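Local coordinates for protein glutathione S-transferase (Ceriporiopsis subvermispora, PDB 6J3E) that probably transfers glutathione to electrophilic substrates, as a fungal serine-type glutathione S-transferase with an established glutathione-binding site, at residues Ala88-Leu93 and Val102-Glu107; Ala128-Pro133 and Ala172-Lys177; Arg220-Gly223 and Ala227-Lys230. All blocks are in the same frame, centred on the assembly; numbering follows the deposited sequence.

In the fold
From the N terminus the chain first builds the thioredoxin-like domain, whose last helix, 86-96, enters interaction 1. There the linker leading to helix 109-136 folds back on that helix, closing a short loop of eight residues. Interaction 2 then spans 38 residues to bring helix 169-189 against the far part of helix 109-136, inside the all-helical domain. Interaction 3 closes the tightest loop, three residues between helix 206-222 and helix 227-232. The three loops follow one another without nesting or crossing. Interactions 2 and 3 touch through W175 and E228, with centres about 13 Å apart, whereas the centre of interaction 1 lies about 31 Å from both of theirs, across the chain's centre.

Interaction 1: Ala88-Leu93 and Val102-Glu107; sequences AIARYL and VVIPPE
I104 lays its terminal methyl against the side chain of R91, where the linker of the glutathione S-transferase fold turns back on helix 86-96, the last helix of the thioredoxin-like domain. The two side chains run obliquely to one another. With CG1 anti to the carbonyl carbon (chi1 -57°) and the chain extended beyond it (chi2 -174°), I104 puts CD1 at the helix surface. That single methyl does two jobs. It meets R91 CG at 3.7 Å, and it lies over the centre of one face of the R91 guanidinium, 3.8 Å from its plane. R91 stretches from CG to NE and folds its flat end over the isoleucine, so that the same side chain offers both an aliphatic stem and a planar head. The head has a polar partner in D109, at the start of helix 109-136: NE forms a salt bridge with it, which probably fixes the rotation of the guanidinium.

One residue earlier on each segment the packing is purely apolar. A90 CB points at the linker and stands 4.0 Å from V103 CG2, and 4.2 Å from I104 CD1, which thus touches both the alanine and the arginine. Y206 of helix 206-222 also packs on A90, V103 and I104, so both domains contribute to this buried site. The linker backbone is held by a carboxylate just beyond the helical segment: D94 OD1 is hydrogen-bonded to V103 N, and D94 OD2 to I104 N.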
loop_
_atom_site.group_PDB
_atom_site.type_symbol
_atom_site.label_atom_id
_atom_site.label_comp_id
_atom_site.label_asym_id
_atom_site.label_seq_id
_atom_site.Cartn_x
_atom_site.Cartn_y
_atom_site.Cartn_z
ATOM N N ALA A 88 11.908 11.127 2.205
ATOM C CA ALA A 88 12.493 11.892 3.305
ATOM C C ALA A 88 12.890 13.296 2.876
ATOM O O ALA A 88 12.853 14.213 3.695
ATOM C CB ALA A 88 13.711 11.164 3.876
ATOM N N ILE A 89 13.301 13.470 1.617
ATOM C CA ILE A 89 13.521 14.805 1.068
ATOM C C ILE A 89 12.237 15.616 1.177
ATOM O O ILE A 89 12.236 16.778 1.603
ATOM C CB ILE A 89 13.987 14.719 -0.399
ATOM C CG1 ILE A 89 15.136 13.713 -0.595
ATOM C CG2 ILE A 89 14.394 16.086 -0.910
ATOM C CD1 ILE A 89 16.445 14.228 -0.304
ATOM N N ALA A 90 11.120 15.003 0.790
ATOM C CA ALA A 90 9.863 15.727 0.761
ATOM C C ALA A 90 9.498 16.198 2.155
ATOM O O ALA A 90 9.099 17.355 2.345
ATOM C CB ALA A 90 8.755 14.846 0.167
ATOM N N ARG A 91 9.654 15.318 3.153
ATOM C CA ARG A 91 9.301 15.702 4.517
ATOM C C ARG A 91 10.227 16.783 5.025
ATOM O O ARG A 91 9.780 17.726 5.689
ATOM C CB ARG A 91 9.337 14.500 5.457
ATOM C CG ARG A 91 8.308 13.438 5.096
ATOM C CD ARG A 91 8.350 12.254 6.039
ATOM N NE ARG A 91 7.165 11.428 5.912
ATOM C CZ ARG A 91 6.995 10.539 4.955
ATOM N NH1 ARG A 91 5.872 9.820 4.930
ATOM N NH2 ARG A 91 7.933 10.349 4.001
ATOM N N TYR A 92 11.525 16.648 4.737
ATOM C CA TYR A 92 12.466 17.679 5.136
ATOM C C TYR A 92 12.106 19.008 4.498
ATOM O O TYR A 92 12.140 20.050 5.156
ATOM C CB TYR A 92 13.878 17.274 4.752
ATOM C CG TYR A 92 14.825 18.429 4.859
ATOM C CD1 TYR A 92 15.459 18.718 6.069
ATOM C CD2 TYR A 92 15.078 19.252 3.757
ATOM C CE1 TYR A 92 16.326 19.781 6.178
ATOM C CE2 TYR A 92 15.939 20.321 3.856
ATOM C CZ TYR A 92 16.562 20.577 5.070
ATOM O OH TYR A 92 17.408 21.642 5.160
ATOM N N LEU A 93 11.783 18.998 3.209
ATOM C CA LEU A 93 11.415 20.246 2.550
ATOM C C LEU A 93 10.146 20.852 3.156
ATOM O O LEU A 93 10.060 22.079 3.320
ATOM C CB LEU A 93 11.253 20.006 1.053
ATOM C CG LEU A 93 12.564 19.586 0.396
ATOM C CD1 LEU A 93 12.374 19.374 -1.093
ATOM C CD2 LEU A 93 13.637 20.623 0.696
ATOM N N VAL A 102 2.766 22.682 1.012
ATOM C CA VAL A 102 2.965 21.410 1.700
ATOM C C VAL A 102 2.655 20.248 0.766
ATOM O O VAL A 102 1.656 20.274 0.029
ATOM C CB VAL A 102 2.082 21.356 2.956
ATOM C CG1 VAL A 102 2.033 19.949 3.518
ATOM C CG2 VAL A 102 2.596 22.335 4.007
ATOM N N VAL A 103 3.508 19.215 0.781
ATOM C CA VAL A 103 3.240 18.014 -0.003
ATOM C C VAL A 103 2.866 16.807 0.852
ATOM O O VAL A 103 2.222 15.886 0.332
ATOM C CB VAL A 103 4.408 17.657 -0.946
ATOM C CG1 VAL A 103 4.666 18.786 -1.934
ATOM C CG2 VAL A 103 5.653 17.279 -0.180
ATOM N N ILE A 104 3.211 16.778 2.134
ATOM C CA ILE A 104 2.739 15.685 2.986
ATOM C C ILE A 104 2.041 16.264 4.208
ATOM O O ILE A 104 2.639 16.295 5.291
ATOM C CB ILE A 104 3.885 14.746 3.406
ATOM C CG1 ILE A 104 4.590 14.175 2.169
ATOM C CG2 ILE A 104 3.365 13.615 4.313
ATOM C CD1 ILE A 104 5.642 13.126 2.489
ATOM N N PRO A 105 0.792 16.714 4.092
ATOM C CA PRO A 105 0.078 17.254 5.259
ATOM C C PRO A 105 0.101 16.260 6.405
ATOM O O PRO A 105 -0.024 15.047 6.181
ATOM C CB PRO A 105 -1.352 17.488 4.741
ATOM C CG PRO A 105 -1.401 16.907 3.387
ATOM C CD PRO A 105 -0.016 16.778 2.869
ATOM N N PRO A 106 0.286 16.737 7.640
ATOM C CA PRO A 106 0.635 15.816 8.740
ATOM C C PRO A 106 -0.370 14.702 8.983
ATOM O O PRO A 106 0.039 13.591 9.336
ATOM C CB PRO A 106 0.736 16.754 9.954
ATOM C CG PRO A 106 1.125 18.045 9.373
ATOM C CD PRO A 106 0.447 18.144 8.028
ATOM N N GLU A 107 -1.672 14.971 8.834
ATOM C CA GLU A 107 -2.660 13.921 9.042
ATOM C C GLU A 107 -2.547 12.811 8.006
ATOM O O GLU A 107 -3.109 11.732 8.217
ATOM C CB GLU A 107 -4.072 14.500 9.007
ATOM C CG GLU A 107 -4.490 15.212 10.267
ATOM C CD GLU A 107 -5.983 15.545 10.301
ATOM O OE1 GLU A 107 -6.746 15.017 9.459
ATOM O OE2 GLU A 107 -6.387 16.336 11.182
#

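Interaction 2: Ala128-Pro133 and Ala172-Lys177; sequences APIMLP and AKAWEK
I130 reaches from helix 109-136 to A174 and W175 of helix 169-189, its CB directed toward that helix. From CB the longer branch leads the way: CG1, anti to the carbonyl carbon (chi1 -76°), comes within 4.1 Å of A174 CB, and the chain runs on roughly extended to its tip. There CD1 touches two partners, A174 CB at 3.6 Å and the five-membered ring of W175, whose centroid is 3.6 Å away. It sits only 9° off the ring normal, a CH-pi contact over the face, and the isoleucine meets the indole at about a right angle. P129 CG adds a looser touch on A174 CB at 4.3 Å. The indole has a polar partner too: NE1 is hydrogen-bonded to E228 OE1. With an alanine in place of W175 the indole is gone, and the I130 methyl would probably lose the face it rests on and E228 OE1 its N-H partner. The axes of the two short segments approach to 9.6 Å at 107°, on the prolyl-kinked part of helix 109-136. The contact thus joins two non-consecutive helices of the all-helical C-terminal domain of the glutathione S-transferase fold.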
loop_
_atom_site.group_PDB
_atom_site.type_symbol
_atom_site.label_atom_id
_atom_site.label_comp_id
_atom_site.label_asym_id
_atom_site.label_seq_id
_atom_site.Cartn_x
_atom_site.Cartn_y
_atom_site.Cartn_z
ATOM N N ALA A 128 10.010 -2.917 -13.873
ATOM C CA ALA A 128 11.434 -3.252 -13.950
ATOM C C ALA A 128 11.825 -4.057 -15.188
ATOM O O ALA A 128 12.798 -3.666 -15.859
ATOM C CB ALA A 128 11.841 -3.973 -12.656
ATOM N N PRO A 129 11.132 -5.141 -15.568
ATOM C CA PRO A 129 11.631 -5.935 -16.705
ATOM C C PRO A 129 11.667 -5.176 -18.019
ATOM O O PRO A 129 12.501 -5.498 -18.876
ATOM C CB PRO A 129 10.670 -7.134 -16.759
ATOM C CG PRO A 129 9.557 -6.797 -15.943
ATOM C CD PRO A 129 9.996 -5.808 -14.916
ATOM N N ILE A 130 10.823 -4.165 -18.192
ATOM C CA ILE A 130 10.852 -3.353 -19.403
ATOM C C ILE A 130 11.723 -2.126 -19.226
ATOM O O ILE A 130 12.465 -1.745 -20.138
ATOM C CB ILE A 130 9.419 -2.964 -19.804
ATOM C CG1 ILE A 130 8.717 -4.167 -20.453
ATOM C CG2 ILE A 130 9.427 -1.718 -20.711
ATOM C CD1 ILE A 130 7.220 -4.073 -20.463
ATOM N N MET A 131 11.672 -1.511 -18.048
ATOM C CA MET A 131 12.251 -0.188 -17.897
ATOM C C MET A 131 13.738 -0.209 -17.542
ATOM O O MET A 131 14.483 0.658 -17.998
ATOM C CB MET A 131 11.463 0.599 -16.846
ATOM C CG MET A 131 10.071 1.034 -17.302
ATOM S SD MET A 131 10.107 1.941 -18.872
ATOM C CE MET A 131 11.280 3.269 -18.489
ATOM N N LEU A 132 14.201 -1.171 -16.751
ATOM C CA LEU A 132 15.625 -1.198 -16.420
ATOM C C LEU A 132 16.499 -1.429 -17.646
ATOM O O LEU A 132 17.509 -0.716 -17.796
ATOM C CB LEU A 132 15.899 -2.241 -15.332
ATOM C CG LEU A 132 15.211 -2.040 -13.982
ATOM C CD1 LEU A 132 15.879 -2.857 -12.886
ATOM C CD2 LEU A 132 15.153 -0.584 -13.608
ATOM N N PRO A 133 16.197 -2.372 -18.550
ATOM C CA PRO A 133 16.990 -2.442 -19.785
ATOM C C PRO A 133 16.901 -1.167 -20.598
ATOM O O PRO A 133 17.912 -0.691 -21.125
ATOM C CB PRO A 133 16.373 -3.631 -20.530
ATOM C CG PRO A 133 15.710 -4.434 -19.472
ATOM C CD PRO A 133 15.199 -3.450 -18.485
ATOM N N ALA A 172 4.894 -8.981 -23.442
ATOM C CA ALA A 172 3.456 -8.748 -23.405
ATOM C C ALA A 172 2.903 -9.006 -22.011
ATOM O O ALA A 172 2.089 -8.226 -21.513
ATOM C CB ALA A 172 2.751 -9.615 -24.443
ATOM N N LYS A 173 3.357 -10.076 -21.353
ATOM C CA LYS A 173 2.925 -10.336 -19.988
ATOM C C LYS A 173 3.382 -9.226 -19.047
ATOM O O LYS A 173 2.638 -8.825 -18.141
ATOM C CB LYS A 173 3.431 -11.704 -19.527
ATOM C CG LYS A 173 2.755 -12.849 -20.286
ATOM C CD LYS A 173 2.580 -14.120 -19.454
ATOM C CE LYS A 173 1.103 -14.558 -19.396
ATOM N NZ LYS A 173 0.281 -13.736 -18.442
ATOM N N ALA A 174 4.579 -8.683 -19.277
ATOM C CA ALA A 174 5.053 -7.568 -18.466
ATOM C C ALA A 174 4.136 -6.356 -18.595
ATOM O O ALA A 174 3.832 -5.687 -17.602
ATOM C CB ALA A 174 6.474 -7.193 -18.872
ATOM N N TRP A 175 3.727 -6.022 -19.824
ATOM C CA TRP A 175 2.835 -4.880 -19.998
ATOM C C TRP A 175 1.524 -5.110 -19.277
ATOM O O TRP A 175 1.013 -4.214 -18.599
ATOM C CB TRP A 175 2.571 -4.612 -21.476
ATOM C CG TRP A 175 3.607 -3.731 -22.063
ATOM C CD1 TRP A 175 4.461 -4.032 -23.098
ATOM C CD2 TRP A 175 3.939 -2.404 -21.637
ATOM N NE1 TRP A 175 5.290 -2.959 -23.349
ATOM C CE2 TRP A 175 4.997 -1.952 -22.461
ATOM C CE3 TRP A 175 3.446 -1.552 -20.645
ATOM C CZ2 TRP A 175 5.562 -0.684 -22.324
ATOM C CZ3 TRP A 175 4.010 -0.295 -20.509
ATOM C CH2 TRP A 175 5.061 0.124 -21.347
ATOM N N GLU A 176 0.992 -6.324 -19.383
ATOM C CA GLU A 176 -0.278 -6.641 -18.759
ATOM C C GLU A 176 -0.205 -6.395 -17.264
ATOM O O GLU A 176 -1.115 -5.801 -16.671
ATOM C CB GLU A 176 -0.642 -8.095 -19.084
ATOM C CG GLU A 176 -1.621 -8.724 -18.141
ATOM C CD GLU A 176 -1.931 -10.173 -18.545
ATOM O OE1 GLU A 176 -1.025 -11.028 -18.511
ATOM O OE2 GLU A 176 -3.090 -10.458 -18.906
ATOM N N LYS A 177 0.907 -6.799 -16.655
ATOM C CA LYS A 177 1.108 -6.568 -15.236
ATOM C C LYS A 177 1.266 -5.086 -14.935
ATOM O O LYS A 177 0.795 -4.602 -13.895
ATOM C CB LYS A 177 2.313 -7.369 -14.760
ATOM C CG LYS A 177 2.231 -7.774 -13.304
ATOM C CD LYS A 177 3.280 -8.848 -12.924
ATOM C CE LYS A 177 3.446 -8.986 -11.394
ATOM N NZ LYS A 177 4.488 -8.045 -10.867
#

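Interaction 3: Arg220-Gly223 and Ala227-Lys230; sequences RVLG and AEWK
L222 and E228 adopt similar first torsions, each with CG anti to its carbonyl carbon (chi1 -75° and -68°), and the CB of each points toward the other segment, L222 from the end of helix 206-222 and E228 from the start of helix 227-232. The glutamate runs on extended beyond CG, crosses the leucine obliquely and brings OE2 to 3.7 Å from L222 CD1. This is a methyl brushing a carboxylate oxygen, a van der Waals contact. The other oxygen of E228 is taken up by polar partners: OE1 forms a salt bridge with R171 NE and is shared with W175 NE1, a pairing that probably helps to hold OE2 near L222 CD1.

W229 takes the other course. Its CG stands opposite the backbone N (chi1 167°), and although CB faces the 220-223 segment the indole swings off to pack on V215, V218 and K219 of helix 206-222. What remains at the contact is the root of the side chain. G223 O lies 3.4 Å from W229 CB and 3.9 Å from W229 CG, approaching the ring obliquely.

The position of that carbonyl follows the end of the helix. Helical geometry stops with L222, and the positive phi of G223 would press a CB into the L222 carbonyl O, a restriction that glycine escapes. S226 ties the turn together, its OG being hydrogen-bonded both to G223 O and to W229 N, so one hydroxyl links the end of one helix to the first turn of the next. The result is a short turn joining two consecutive helices, away from the glutathione site, within the all-helical C-terminal domain of the glutathione S-transferase fold.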
loop_
_atom_site.group_PDB
_atom_site.type_symbol
_atom_site.label_atom_id
_atom_site.label_comp_id
_atom_site.label_asym_id
_atom_site.label_seq_id
_atom_site.Cartn_x
_atom_site.Cartn_y
_atom_site.Cartn_z
ATOM N N ARG A 220 9.998 9.527 -20.806
ATOM C CA ARG A 220 11.237 10.046 -21.370
ATOM C C ARG A 220 12.150 8.920 -21.835
ATOM O O ARG A 220 12.762 9.027 -22.907
ATOM C CB ARG A 220 11.916 10.959 -20.362
ATOM C CG ARG A 220 11.240 12.307 -20.321
ATOM C CD ARG A 220 11.336 12.970 -18.965
ATOM N NE ARG A 220 12.478 13.862 -18.879
ATOM C CZ ARG A 220 12.395 15.183 -18.809
ATOM N NH1 ARG A 220 11.211 15.789 -18.797
ATOM N NH2 ARG A 220 13.510 15.887 -18.735
ATOM N N VAL A 221 12.204 7.814 -21.090
ATOM C CA VAL A 221 13.143 6.746 -21.418
ATOM C C VAL A 221 12.638 5.908 -22.581
ATOM O O VAL A 221 13.382 5.647 -23.531
ATOM C CB VAL A 221 13.443 5.885 -20.180
ATOM C CG1 VAL A 221 14.098 4.561 -20.587
ATOM C CG2 VAL A 221 14.350 6.657 -19.234
ATOM N N LEU A 222 11.383 5.458 -22.537
ATOM C CA LEU A 222 10.841 4.757 -23.699
ATOM C C LEU A 222 10.662 5.695 -24.888
ATOM O O LEU A 222 10.736 5.252 -26.042
ATOM C CB LEU A 222 9.518 4.082 -23.350
ATOM C CG LEU A 222 9.663 2.812 -22.514
ATOM C CD1 LEU A 222 8.353 2.041 -22.470
ATOM C CD2 LEU A 222 10.764 1.956 -23.080
ATOM N N GLY A 223 10.442 6.984 -24.637
ATOM C CA GLY A 223 10.357 7.960 -25.698
ATOM C C GLY A 223 8.945 8.453 -25.945
ATOM O O GLY A 223 8.003 7.670 -26.102
ATOM N N ALA A 227 5.579 3.711 -29.703
ATOM C CA ALA A 227 4.234 3.155 -29.752
ATOM C C ALA A 227 3.756 2.776 -28.363
ATOM O O ALA A 227 2.598 3.021 -28.005
ATOM C CB ALA A 227 4.199 1.936 -30.672
ATOM N N GLU A 228 4.640 2.182 -27.561
ATOM C CA GLU A 228 4.257 1.791 -26.209
ATOM C C GLU A 228 3.821 3.000 -25.391
ATOM O O GLU A 228 2.816 2.943 -24.677
ATOM C CB GLU A 228 5.409 1.036 -25.545
ATOM C CG GLU A 228 5.649 -0.331 -26.204
ATOM C CD GLU A 228 6.848 -1.075 -25.632
ATOM O OE1 GLU A 228 6.866 -2.330 -25.691
ATOM O OE2 GLU A 228 7.782 -0.408 -25.132
ATOM N N TRP A 229 4.521 4.126 -25.529
ATOM C CA TRP A 229 4.128 5.285 -24.737
ATOM C C TRP A 229 2.837 5.904 -25.255
ATOM O O TRP A 229 1.974 6.317 -24.459
ATOM C CB TRP A 229 5.214 6.355 -24.709
ATOM C CG TRP A 229 4.634 7.605 -24.156
ATOM C CD1 TRP A 229 4.306 8.732 -24.848
ATOM C CD2 TRP A 229 4.242 7.844 -22.791
ATOM N NE1 TRP A 229 3.764 9.669 -23.996
ATOM C CE2 TRP A 229 3.713 9.147 -22.730
ATOM C CE3 TRP A 229 4.310 7.091 -21.614
ATOM C CZ2 TRP A 229 3.246 9.711 -21.546
ATOM C CZ3 TRP A 229 3.847 7.655 -20.436
ATOM C CH2 TRP A 229 3.317 8.946 -20.415
ATOM N N LYS A 230 2.703 6.024 -26.580
ATOM C CA LYS A 230 1.462 6.583 -27.100
ATOM C C LYS A 230 0.267 5.726 -26.694
ATOM O O LYS A 230 -0.827 6.259 -26.467
ATOM C CB LYS A 230 1.562 6.779 -28.624
ATOM C CG LYS A 230 1.882 8.265 -29.000
ATOM C CD LYS A 230 0.883 9.254 -28.293
ATOM C CE LYS A 230 0.709 10.704 -28.890
ATOM N NZ LYS A 230 1.617 11.776 -28.396
#